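Local coordinates for protein oxalate biosynthetic component 1 (Burkholderia thailandensis, PDB 5IKY) that serves quorum sensing-dependent oxalate production as a bifunctional enzyme, combining an alpha/beta serine hydrolase activity with an additional lyase activity, at residues D327-N330 / A331-A334; P530-A533 / L534-A538; N799-A802 / Q803-G807; Q942-D945 / V946-C949; A1017-L1020 / Q1021-V1025. All coordinates share one frame; numbering follows the deposited sequence.

Five local contacts, each within one helix or at its start, are spread along the chain between residues 327 and 1025. Contact 1 belongs to the part related to beta-keto acid cleavage enzymes, with the Asn328 side chain about 12 Å from the bound magnesium ion. Contacts 3, 4 and 5 all fall in the C-terminal alpha/beta hydrolase part. Contacts 3 and 4 are the closest pair, about 26 Å between centres and about 14 Å between nearest atoms, and lie on the other side of the chain's centre from contact 1, about 70 Å between centres. Contact 2 is about 36 Å from contact 1 and 31 Å from contact 5, centre to centre. None of the five touches another.

Contact 1 (D327-N330 / A331-A334)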
loop_
_atom_site.group_PDB
_atom_site.type_symbol
_atom_site.label_atom_id
_atom_site.label_comp_id
_atom_site.label_asym_id
_atom_site.label_seq_id
_atom_site.Cartn_x
_atom_site.Cartn_y
_atom_site.Cartn_z
ATOM N N ASP A 327 23.820 -26.621 10.922
ATOM C CA ASP A 327 23.756 -26.924 12.341
ATOM C C ASP A 327 23.497 -25.650 13.142
ATOM O O ASP A 327 23.791 -24.547 12.682
ATOM C CB ASP A 327 25.050 -27.598 12.805
ATOM C CG ASP A 327 24.951 -28.136 14.220
ATOM O OD1 ASP A 327 23.871 -28.651 14.582
ATOM O OD2 ASP A 327 25.949 -28.047 14.967
ATOM N N ASN A 328 22.930 -25.805 14.332
ATOM C CA ASN A 328 22.707 -24.676 15.224
ATOM C C ASN A 328 23.166 -24.995 16.645
ATOM O O ASN A 328 22.348 -25.307 17.509
ATOM C CB ASN A 328 21.227 -24.269 15.226
ATOM C CG ASN A 328 20.711 -23.910 13.836
ATOM O OD1 ASN A 328 20.926 -22.802 13.347
ATOM N ND2 ASN A 328 20.020 -24.848 13.200
ATOM N N PRO A 329 24.485 -24.925 16.887
ATOM C CA PRO A 329 25.055 -25.202 18.210
ATOM C C PRO A 329 24.496 -24.273 19.286
ATOM O O PRO A 329 24.084 -23.153 18.981
ATOM C CB PRO A 329 26.555 -24.966 18.006
ATOM C CG PRO A 329 26.769 -25.162 16.544
ATOM C CD PRO A 329 25.530 -24.628 15.893
ATOM N N ASN A 330 24.497 -24.742 20.529
ATOM C CA ASN A 330 23.849 -24.038 21.628
ATOM C C ASN A 330 24.484 -22.691 21.976
ATOM O O ASN A 330 23.774 -21.711 22.204
ATOM C CB ASN A 330 23.821 -24.936 22.867
ATOM C CG ASN A 330 22.939 -26.157 22.678
ATOM O OD1 ASN A 330 21.865 -26.072 22.081
ATOM N ND2 ASN A 330 23.389 -27.300 23.184
ATOM N N ALA A 331 25.813 -22.641 22.023
ATOM C CA ALA A 331 26.507 -21.388 22.321
ATOM C C ALA A 331 26.239 -20.351 21.241
ATOM O O ALA A 331 26.101 -19.163 21.527
ATOM C CB ALA A 331 27.997 -21.620 22.463
ATOM N N PHE A 332 26.180 -20.812 19.997
ATOM C CA PHE A 332 25.865 -19.943 18.873
ATOM C C PHE A 332 24.472 -19.354 19.030
ATOM O O PHE A 332 24.285 -18.140 18.934
ATOM C CB PHE A 332 25.969 -20.706 17.551
ATOM C CG PHE A 332 25.278 -20.023 16.409
ATOM C CD1 PHE A 332 25.815 -18.880 15.843
ATOM C CD2 PHE A 332 24.091 -20.525 15.901
ATOM C CE1 PHE A 332 25.178 -18.246 14.797
ATOM C CE2 PHE A 332 23.450 -19.898 14.851
ATOM C CZ PHE A 332 23.993 -18.759 14.297
ATOM N N LEU A 333 23.499 -20.227 19.276
ATOM C CA LEU A 333 22.115 -19.809 19.469
ATOM C C LEU A 333 21.969 -18.846 20.641
ATOM O O LEU A 333 21.137 -17.940 20.606
ATOM C CB LEU A 333 21.221 -21.028 19.679
ATOM C CG LEU A 333 21.057 -21.899 18.435
ATOM C CD1 LEU A 333 20.216 -23.119 18.747
ATOM C CD2 LEU A 333 20.429 -21.084 17.313
ATOM N N ALA A 334 22.784 -19.043 21.671
ATOM C CA ALA A 334 22.777 -18.156 22.828
ATOM C C ALA A 334 23.314 -16.781 22.443
ATOM O O ALA A 334 22.823 -15.759 22.920
ATOM C CB ALA A 334 23.594 -18.752 23.970
#
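Leu333 folds back over the residues that lead into its own helix, and each of its carbons has a neighbour there. CB lies 3.6 Å from Pro329 O, and CG is nearer still to that oxygen, Pro329 O, at 3.3 Å. Beyond the branch, Leu333 CD1 reaches Asn328, 3.3 Å from its backbone O and 3.8 Å from its CB, while CD2 settles 3.9 Å from the same Asn328 CB. Both methyls can straddle this carbon because CG swings to the backbone N side (chi1 -69°) and the branch is therefore carried back along the chain. Pro329 occupies the N-cap position, and its carbonyl opens the regular bonding: Leu333 N donates to Pro329 O over 3.0 Å, nearly straight at 167° and in the carbonyl plane. Ala334 N follows, bound to Asn330 O at 2.9 Å. The helix that starts here, 330-343, joins the parallel strands 310-313 and 346-351, a beta-alpha-beta crossover of the TIM-barrel kind expected from the family. On the other flank of the cap, Phe332 sets CB beside the Pro329 ring carbon CD and turns its ring edge to Asn328. There Asn328 OD1 stands 4.1 Å from Phe332 CE2, near the ring plane, with amide and ring only 27° apart. That amide is held by partners beyond the turn: Arg294 donates to Asn328 OD1, and Asn328 ND2 donates to Gly316 O. Phe332 also packs on Arg294 and Arg295 of helix 293-296, and Asn330 OD1 is hydrogen-bonded to Tyr364 OH.

Contact 2 (P530-A533 / L534-A538); sequences PDVA and LFRQA
Val532 and Arg536, one turn apart on helix 530-541, run side by side and point the same way. The touching branch is Val532 CG1, which lies over one face of the guanidinium, 3.5 Å above its plane and displaced toward the rim. Its nearest atom is Arg536 NH1, 3.6 Å from Val532 CG1, with Arg536 CZ at 3.7 Å from the same methyl. Two features line them up: Val532 CG1 is anti to the backbone N (chi1 163°), and the arginine chain is extended from CG to NE. Close packing continues on the buried side, where Leu534 presses on Ile564 and Thr567 of helix 562-579 and Phe535 meets Pro694. By contrast, Pro530 is exposed, and Ala533 and Gln537 are partly so; across that side little but backbone is shared, Gln537 N donating to Ala533 O at 3.0 Å. Arg536 NH2 forms a salt bridge with Asp523, and Asp531 OD2 pairs with Arg696 and Asn706. The chemistry is thus divided by direction: the valine methyl meets the arginine through a flat face, a contact that leaves the guanidinium N-H groups, which lie in its plane, able to serve the carboxylate of Asp523.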
loop_
_atom_site.group_PDB
_atom_site.type_symbol
_atom_site.label_atom_id
_atom_site.label_comp_id
_atom_site.label_asym_id
_atom_site.label_seq_id
_atom_site.Cartn_x
_atom_site.Cartn_y
_atom_site.Cartn_z
ATOM N N PRO A 530 7.575 3.083 16.382
ATOM C CA PRO A 530 7.860 4.148 17.355
ATOM C C PRO A 530 6.915 5.350 17.272
ATOM O O PRO A 530 6.493 5.852 18.315
ATOM C CB PRO A 530 9.291 4.565 17.001
ATOM C CG PRO A 530 9.896 3.337 16.409
ATOM C CD PRO A 530 8.785 2.667 15.650
ATOM N N ASP A 531 6.587 5.807 16.067
ATOM C CA ASP A 531 5.735 6.985 15.921
ATOM C C ASP A 531 4.294 6.680 16.337
ATOM O O ASP A 531 3.619 7.529 16.920
ATOM C CB ASP A 531 5.790 7.525 14.482
ATOM C CG ASP A 531 5.248 6.542 13.457
ATOM O OD1 ASP A 531 5.356 5.318 13.679
ATOM O OD2 ASP A 531 4.724 6.998 12.415
ATOM N N VAL A 532 3.832 5.468 16.047
ATOM C CA VAL A 532 2.520 5.018 16.507
ATOM C C VAL A 532 2.492 4.953 18.033
ATOM O O VAL A 532 1.509 5.343 18.670
ATOM C CB VAL A 532 2.152 3.635 15.913
ATOM C CG1 VAL A 532 1.021 2.982 16.698
ATOM C CG2 VAL A 532 1.767 3.777 14.450
ATOM N N ALA A 533 3.589 4.477 18.613
ATOM C CA ALA A 533 3.712 4.379 20.062
ATOM C C ALA A 533 3.746 5.761 20.707
ATOM O O ALA A 533 3.187 5.967 21.785
ATOM C CB ALA A 533 4.955 3.593 20.434
ATOM N N LEU A 534 4.402 6.706 20.041
ATOM C CA LEU A 534 4.532 8.056 20.572
ATOM C C LEU A 534 3.182 8.768 20.600
ATOM O O LEU A 534 2.867 9.475 21.559
ATOM C CB LEU A 534 5.541 8.863 19.754
ATOM C CG LEU A 534 5.882 10.241 20.329
ATOM C CD1 LEU A 534 6.485 10.102 21.717
ATOM C CD2 LEU A 534 6.827 10.989 19.406
ATOM N N PHE A 535 2.384 8.573 19.554
ATOM C CA PHE A 535 1.053 9.168 19.492
ATOM C C PHE A 535 0.138 8.596 20.576
ATOM O O PHE A 535 -0.616 9.332 21.216
ATOM C CB PHE A 535 0.422 8.957 18.113
ATOM C CG PHE A 535 -0.892 9.668 17.936
ATOM C CD1 PHE A 535 -0.929 11.002 17.558
ATOM C CD2 PHE A 535 -2.090 9.008 18.159
ATOM C CE1 PHE A 535 -2.136 11.662 17.403
ATOM C CE2 PHE A 535 -3.300 9.663 18.006
ATOM C CZ PHE A 535 -3.323 10.990 17.627
ATOM N N ARG A 536 0.202 7.283 20.776
ATOM C CA ARG A 536 -0.590 6.631 21.816
ATOM C C ARG A 536 -0.133 7.062 23.206
ATOM O O ARG A 536 -0.909 7.029 24.161
ATOM C CB ARG A 536 -0.507 5.111 21.683
ATOM C CG ARG A 536 -1.328 4.552 20.535
ATOM C CD ARG A 536 -0.971 3.109 20.268
ATOM N NE ARG A 536 -1.841 2.506 19.268
ATOM C CZ ARG A 536 -1.587 1.349 18.669
ATOM N NH1 ARG A 536 -0.484 0.681 18.972
ATOM N NH2 ARG A 536 -2.429 0.866 17.767
ATOM N N GLN A 537 1.128 7.464 23.308
ATOM C CA GLN A 537 1.668 7.986 24.554
ATOM C C GLN A 537 1.061 9.359 24.860
ATOM O O GLN A 537 0.833 9.704 26.023
ATOM C CB GLN A 537 3.196 8.065 24.477
ATOM C CG GLN A 537 3.874 8.379 25.793
ATOM C CD GLN A 537 5.379 8.488 25.658
ATOM O OE1 GLN A 537 5.988 7.831 24.814
ATOM N NE2 GLN A 537 5.987 9.326 26.490
ATOM N N ALA A 538 0.796 10.134 23.810
ATOM C CA ALA A 538 0.144 11.436 23.958
ATOM C C ALA A 538 -1.323 11.251 24.261
ATOM O O ALA A 538 -1.895 11.956 25.092
ATOM C CB ALA A 538 0.325 12.281 22.706
#

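Contact 3 (N799-A802 / Q803-G807); sequences NGMA and QLFHG
Met801 and Phe805 sit one helical turn apart, their side chains alongside each other and directed the same way. The methionine's terminal methyl makes the contact: Met801 CE lies 3.6 Å from Phe805 CE2, at the ring edge and in the plane of the ring. Its route there is bent. Chi1 is -124°, away from any staggered value, the next torsion is extended, and a turn about the CG-SD bond (chi3 65°) brings CE round to the phenyl. Phe805 is likewise turned off the staggered position, with chi1 at -91°, and that rotation sets its CD2 carbon 3.2 Å from Met801 O. The same oxygen, Met801 O, also accepts the backbone N-H of Phe805 over 3.1 Å. Helix 792-813, to which all of this belongs, connects strand 780-782 to its parallel neighbour 832-836, a beta-alpha-beta crossover in the mixed sheet of the alpha/beta hydrolase fold. Met801 and Phe805 both lean on Val782 of the first of these strands, Ala802 touches Ala834 of the second, and Phe805 also stacks with Phe932 on strand 929-935. Leu804 takes a different course: its CG comes 3.4 Å from Gly800 O, while its amide N donates to that Gly800 O at 3.0 Å. The His806 ring packs on Thr753, Arg763 and Leu830, and His806 N remains bonded to Ala802 O at 3.0 Å. Outside this pair of turns, Ile1071 of helix 1071-1076 packs against Met801, Leu804 and Phe805.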
loop_
_atom_site.group_PDB
_atom_site.type_symbol
_atom_site.label_atom_id
_atom_site.label_comp_id
_atom_site.label_asym_id
_atom_site.label_seq_id
_atom_site.Cartn_x
_atom_site.Cartn_y
_atom_site.Cartn_z
ATOM N N ASN A 799 -13.693 32.976 -2.843
ATOM C CA ASN A 799 -14.181 33.262 -4.187
ATOM C C ASN A 799 -13.819 32.150 -5.165
ATOM O O ASN A 799 -14.668 31.677 -5.922
ATOM C CB ASN A 799 -13.623 34.594 -4.692
ATOM C CG ASN A 799 -14.186 35.785 -3.943
ATOM O OD1 ASN A 799 -15.272 35.714 -3.369
ATOM N ND2 ASN A 799 -13.448 36.889 -3.948
ATOM N N GLY A 800 -12.553 31.745 -5.144
ATOM C CA GLY A 800 -12.057 30.713 -6.036
ATOM C C GLY A 800 -12.789 29.394 -5.881
ATOM O O GLY A 800 -13.057 28.704 -6.865
ATOM N N MET A 801 -13.113 29.045 -4.641
ATOM C CA MET A 801 -13.858 27.824 -4.363
ATOM C C MET A 801 -15.276 27.930 -4.907
ATOM O O MET A 801 -15.829 26.962 -5.427
ATOM C CB MET A 801 -13.889 27.537 -2.861
ATOM C CG MET A 801 -13.362 26.166 -2.482
ATOM S SD MET A 801 -13.834 25.684 -0.811
ATOM C CE MET A 801 -15.611 25.573 -0.984
ATOM N N ALA A 802 -15.857 29.119 -4.783
ATOM C CA ALA A 802 -17.208 29.368 -5.266
ATOM C C ALA A 802 -17.262 29.312 -6.787
ATOM O O ALA A 802 -18.208 28.777 -7.367
ATOM C CB ALA A 802 -17.707 30.711 -4.770
ATOM N N GLN A 803 -16.241 29.872 -7.429
ATOM C CA GLN A 803 -16.162 29.880 -8.883
ATOM C C GLN A 803 -15.994 28.467 -9.420
ATOM O O GLN A 803 -16.584 28.107 -10.440
ATOM C CB GLN A 803 -15.010 30.765 -9.359
ATOM C CG GLN A 803 -14.895 30.858 -10.872
ATOM C CD GLN A 803 -13.751 31.747 -11.315
ATOM O OE1 GLN A 803 -13.704 32.931 -10.981
ATOM N NE2 GLN A 803 -12.820 31.179 -12.073
ATOM N N LEU A 804 -15.189 27.669 -8.727
ATOM C CA LEU A 804 -14.992 26.273 -9.101
ATOM C C LEU A 804 -16.305 25.496 -9.057
ATOM O O LEU A 804 -16.602 24.710 -9.957
ATOM C CB LEU A 804 -13.958 25.611 -8.184
ATOM C CG LEU A 804 -12.487 25.778 -8.582
ATOM C CD1 LEU A 804 -11.561 25.389 -7.436
ATOM C CD2 LEU A 804 -12.178 24.960 -9.826
ATOM N N PHE A 805 -17.089 25.732 -8.008
ATOM C CA PHE A 805 -18.371 25.052 -7.822
ATOM C C PHE A 805 -19.420 25.486 -8.829
ATOM O O PHE A 805 -20.298 24.703 -9.199
ATOM C CB PHE A 805 -18.908 25.286 -6.407
ATOM C CG PHE A 805 -18.485 24.243 -5.419
ATOM C CD1 PHE A 805 -18.935 22.937 -5.541
ATOM C CD2 PHE A 805 -17.662 24.568 -4.356
ATOM C CE1 PHE A 805 -18.558 21.976 -4.633
ATOM C CE2 PHE A 805 -17.280 23.608 -3.444
ATOM C CZ PHE A 805 -17.730 22.311 -3.584
ATOM N N HIS A 806 -19.334 26.739 -9.261
ATOM C CA HIS A 806 -20.302 27.284 -10.204
ATOM C C HIS A 806 -19.960 26.943 -11.641
ATOM O O HIS A 806 -20.840 26.850 -12.489
ATOM C CB HIS A 806 -20.404 28.802 -10.038
ATOM C CG HIS A 806 -21.080 29.494 -11.179
ATOM N ND1 HIS A 806 -22.446 29.642 -11.244
ATOM C CD2 HIS A 806 -20.576 30.154 -12.248
ATOM C CE1 HIS A 806 -22.764 30.305 -12.343
ATOM N NE2 HIS A 806 -21.647 30.626 -12.969
ATOM N N GLY A 807 -18.676 26.750 -11.907
ATOM C CA GLY A 807 -18.246 26.302 -13.214
ATOM C C GLY A 807 -18.547 24.824 -13.349
ATOM O O GLY A 807 -18.752 24.302 -14.445
#

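Contact 4 (Q942-D945 / V946-C949); sequences QQLD and VQAC
Gln947 leans its side-chain amide back toward the carbonyl of Gln943, one turn earlier. Gln947 NE2 donates to Gln943 O across 3.3 Å with an N-H angle of 151°. The oxygen lies in the plane of the Gln947 amide, yet the donor stands above the carbonyl plane, 56° out of it, so the bond does not follow a lone pair. Gln943 O is gripped a second time by the backbone N of Gln947, weakly, at 3.3 Å, and Gln947 CG crowds the same Gln943 O at 3.2 Å. That approach depends on CG sitting beside the backbone N (chi1 -61°), with the chain extended beyond it. The Leu944 and Gln947 side chains pass at an angle, Leu944 CD2 being 4.2 Å from Gln947 NE2. On another side of the helix, Val946 aims CG2 at Gln942 O, 3.2 Å away, and Val946 N bonds to Gln942 O at 3.1 Å. The amides of Gln942 and Gln943 are satisfied outside the two segments: Gln943 is bonded to Asn855 and Ser869, Gln942 to His981 and Asp979. Asp945 OD2 accepts from Thr987 N. Helix 937-955 directly follows strand 929-935 and precedes the adjacent parallel strand 969-976; it is probably the helix that follows the nucleophile elbow of the hydrolase fold. Helix 870-879 covers Leu944 and Gln947 through Tyr876, while Phe966 of helix 959-966 lies on Asp945 and Cys949.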
loop_
_atom_site.group_PDB
_atom_site.type_symbol
_atom_site.label_atom_id
_atom_site.label_comp_id
_atom_site.label_asym_id
_atom_site.label_seq_id
_atom_site.Cartn_x
_atom_site.Cartn_y
_atom_site.Cartn_z
ATOM N N GLN A 942 -23.268 20.432 10.191
ATOM C CA GLN A 942 -23.881 19.688 11.286
ATOM C C GLN A 942 -24.031 20.551 12.535
ATOM O O GLN A 942 -24.877 20.277 13.386
ATOM C CB GLN A 942 -23.066 18.435 11.606
ATOM C CG GLN A 942 -23.479 17.215 10.801
ATOM C CD GLN A 942 -22.499 16.070 10.938
ATOM O OE1 GLN A 942 -22.894 14.917 11.123
ATOM N NE2 GLN A 942 -21.211 16.380 10.841
ATOM N N GLN A 943 -23.213 21.592 12.641
ATOM C CA GLN A 943 -23.337 22.533 13.746
ATOM C C GLN A 943 -24.538 23.451 13.534
ATOM O O GLN A 943 -25.087 23.995 14.492
ATOM C CB GLN A 943 -22.055 23.351 13.909
ATOM C CG GLN A 943 -20.928 22.582 14.581
ATOM C CD GLN A 943 -19.604 23.318 14.534
ATOM O OE1 GLN A 943 -19.334 24.187 15.361
ATOM N NE2 GLN A 943 -18.766 22.966 13.565
ATOM N N LEU A 944 -24.947 23.619 12.279
ATOM C CA LEU A 944 -26.155 24.381 11.974
ATOM C C LEU A 944 -27.387 23.571 12.361
ATOM O O LEU A 944 -28.382 24.120 12.837
ATOM C CB LEU A 944 -26.223 24.755 10.492
ATOM C CG LEU A 944 -25.060 25.524 9.862
ATOM C CD1 LEU A 944 -25.465 26.079 8.501
ATOM C CD2 LEU A 944 -24.566 26.633 10.776
ATOM N N ASP A 945 -27.307 22.261 12.148
ATOM C CA ASP A 945 -28.394 21.351 12.489
ATOM C C ASP A 945 -28.611 21.315 13.997
ATOM O O ASP A 945 -29.748 21.289 14.470
ATOM C CB ASP A 945 -28.094 19.945 11.964
ATOM C CG ASP A 945 -27.853 19.922 10.466
ATOM O OD1 ASP A 945 -27.871 21.003 9.841
ATOM O OD2 ASP A 945 -27.628 18.823 9.915
ATOM N N VAL A 946 -27.509 21.314 14.741
ATOM C CA VAL A 946 -27.549 21.304 16.199
ATOM C C VAL A 946 -28.268 22.535 16.746
ATOM O O VAL A 946 -29.142 22.424 17.606
ATOM C CB VAL A 946 -26.126 21.238 16.797
ATOM C CG1 VAL A 946 -26.151 21.544 18.287
ATOM C CG2 VAL A 946 -25.503 19.873 16.538
ATOM N N GLN A 947 -27.896 23.705 16.236
ATOM C CA GLN A 947 -28.504 24.959 16.664
ATOM C C GLN A 947 -29.979 25.021 16.291
ATOM O O GLN A 947 -30.785 25.611 17.012
ATOM C CB GLN A 947 -27.761 26.147 16.052
ATOM C CG GLN A 947 -26.300 26.235 16.446
ATOM C CD GLN A 947 -25.618 27.453 15.859
ATOM O OE1 GLN A 947 -25.903 28.585 16.249
ATOM N NE2 GLN A 947 -24.711 27.226 14.916
ATOM N N ALA A 948 -30.326 24.414 15.159
ATOM C CA ALA A 948 -31.709 24.371 14.702
ATOM C C ALA A 948 -32.565 23.551 15.662
ATOM O O ALA A 948 -33.707 23.908 15.949
ATOM C CB ALA A 948 -31.790 23.800 13.295
ATOM N N CYS A 949 -32.003 22.453 16.156
ATOM C CA CYS A 949 -32.690 21.616 17.134
ATOM C C CYS A 949 -32.884 22.363 18.450
ATOM O O CYS A 949 -33.926 22.242 19.092
ATOM C CB CYS A 949 -31.916 20.318 17.374
ATOM S SG CYS A 949 -31.825 19.215 15.944
#

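Contact 5 (A1017-L1020 / Q1021-V1025); sequences ADVL and QHCLV
Cys1023 N faces two carbonyl oxygens at once. Its bond to Val1019 O is the shorter, 3.0 Å with an N-H angle of 147°; the one to Leu1020 O, 3.2 Å and bent to 121°, is weak. The amide thus straddles an alpha-helical and a 3-10 acceptor. The thiol follows the amide back along the chain, since SG is anti to the carbonyl carbon (chi1 -65°), and Cys1023 SG comes within 4.2 Å of Val1019 CG1. A tighter apolar pair lies one residue on: Leu1020 CD2 meets Leu1024 CD1 at 3.7 Å, the two side chains passing at a slant. Leu1024 CG also lies 3.3 Å from Leu1020 O. One residue before the cysteine, His1022 N donates to Asp1018 O at 3.1 Å, and the imidazole lies near that oxygen without bonding to it, His1022 ND1 being 3.6 Å from Asp1018 O. The Asp1018 carboxylate takes no part in this, being engaged by Arg502 in a salt bridge. None of the touching residues is buried, so these pairs lie at the surface. In chain order helix 1015-1025 follows strand 988-992 and helix 998-1002 and precedes strand 1038-1043, an outermost strand of the mixed sheet; loops flank it, with Tyr1032 and Leu1059 against Cys1023 and His1036 against Val1019, and Arg502 links it to helix 497-510.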
loop_
_atom_site.group_PDB
_atom_site.type_symbol
_atom_site.label_atom_id
_atom_site.label_comp_id
_atom_site.label_asym_id
_atom_site.label_seq_id
_atom_site.Cartn_x
_atom_site.Cartn_y
_atom_site.Cartn_z
ATOM N N ALA A 1017 -8.718 -1.502 -4.824
ATOM C CA ALA A 1017 -7.266 -1.498 -4.699
ATOM C C ALA A 1017 -6.607 -1.855 -6.029
ATOM O O ALA A 1017 -5.488 -1.426 -6.311
ATOM C CB ALA A 1017 -6.821 -2.464 -3.604
ATOM N N ASP A 1018 -7.307 -2.643 -6.843
ATOM C CA ASP A 1018 -6.808 -3.022 -8.162
ATOM C C ASP A 1018 -6.811 -1.830 -9.107
ATOM O O ASP A 1018 -5.834 -1.586 -9.817
ATOM C CB ASP A 1018 -7.644 -4.157 -8.757
ATOM C CG ASP A 1018 -7.390 -5.488 -8.079
ATOM O OD1 ASP A 1018 -6.262 -5.701 -7.585
ATOM O OD2 ASP A 1018 -8.316 -6.325 -8.049
ATOM N N VAL A 1019 -7.920 -1.096 -9.112
ATOM C CA VAL A 1019 -8.059 0.090 -9.947
ATOM C C VAL A 1019 -6.983 1.117 -9.607
ATOM O O VAL A 1019 -6.389 1.727 -10.497
ATOM C CB VAL A 1019 -9.450 0.732 -9.782
ATOM C CG1 VAL A 1019 -9.598 1.930 -10.709
ATOM C CG2 VAL A 1019 -10.546 -0.293 -10.049
ATOM N N LEU A 1020 -6.728 1.286 -8.313
ATOM C CA LEU A 1020 -5.746 2.251 -7.832
ATOM C C LEU A 1020 -4.347 1.963 -8.375
ATOM O O LEU A 1020 -3.663 2.866 -8.855
ATOM C CB LEU A 1020 -5.730 2.266 -6.298
ATOM C CG LEU A 1020 -4.818 3.275 -5.596
ATOM C CD1 LEU A 1020 -5.502 3.833 -4.358
ATOM C CD2 LEU A 1020 -3.493 2.632 -5.216
ATOM N N GLN A 1021 -3.926 0.705 -8.297
ATOM C CA GLN A 1021 -2.589 0.318 -8.744
ATOM C C GLN A 1021 -2.450 0.355 -10.263
ATOM O O GLN A 1021 -1.348 0.530 -10.786
ATOM C CB GLN A 1021 -2.231 -1.075 -8.229
ATOM C CG GLN A 1021 -1.065 -1.081 -7.250
ATOM C CD GLN A 1021 0.270 -0.815 -7.924
ATOM O OE1 GLN A 1021 0.440 -1.075 -9.117
ATOM N NE2 GLN A 1021 1.220 -0.275 -7.165
ATOM N N HIS A 1022 -3.568 0.196 -10.966
ATOM C CA HIS A 1022 -3.571 0.330 -12.417
ATOM C C HIS A 1022 -3.367 1.785 -12.820
ATOM O O HIS A 1022 -2.695 2.075 -13.809
ATOM C CB HIS A 1022 -4.876 -0.206 -13.015
ATOM C CG HIS A 1022 -4.829 -1.661 -13.367
ATOM N ND1 HIS A 1022 -5.943 -2.473 -13.334
ATOM C CD2 HIS A 1022 -3.803 -2.450 -13.770
ATOM C CE1 HIS A 1022 -5.605 -3.698 -13.696
ATOM N NE2 HIS A 1022 -4.312 -3.711 -13.966
ATOM N N CYS A 1023 -3.951 2.696 -12.047
ATOM C CA CYS A 1023 -3.841 4.124 -12.324
ATOM C C CYS A 1023 -2.521 4.710 -11.827
ATOM O O CYS A 1023 -2.180 5.846 -12.153
ATOM C CB CYS A 1023 -5.015 4.879 -11.697
ATOM S SG CYS A 1023 -6.631 4.458 -12.388
ATOM N N LEU A 1024 -1.781 3.936 -11.037
ATOM C CA LEU A 1024 -0.483 4.384 -10.542
ATOM C C LEU A 1024 0.593 4.273 -11.617
ATOM O O LEU A 1024 1.571 5.021 -11.608
ATOM C CB LEU A 1024 -0.068 3.582 -9.305
ATOM C CG LEU A 1024 -0.721 3.972 -7.977
ATOM C CD1 LEU A 1024 -0.155 3.138 -6.836
ATOM C CD2 LEU A 1024 -0.544 5.460 -7.702
ATOM N N VAL A 1025 0.409 3.337 -12.542
ATOM C CA VAL A 1025 1.365 3.137 -13.624
ATOM C C VAL A 1025 0.883 3.798 -14.912
ATOM O O VAL A 1025 1.657 3.994 -15.849
ATOM C CB VAL A 1025 1.616 1.638 -13.888
ATOM C CG1 VAL A 1025 2.050 0.939 -12.607
ATOM C CG2 VAL A 1025 0.370 0.980 -14.463
#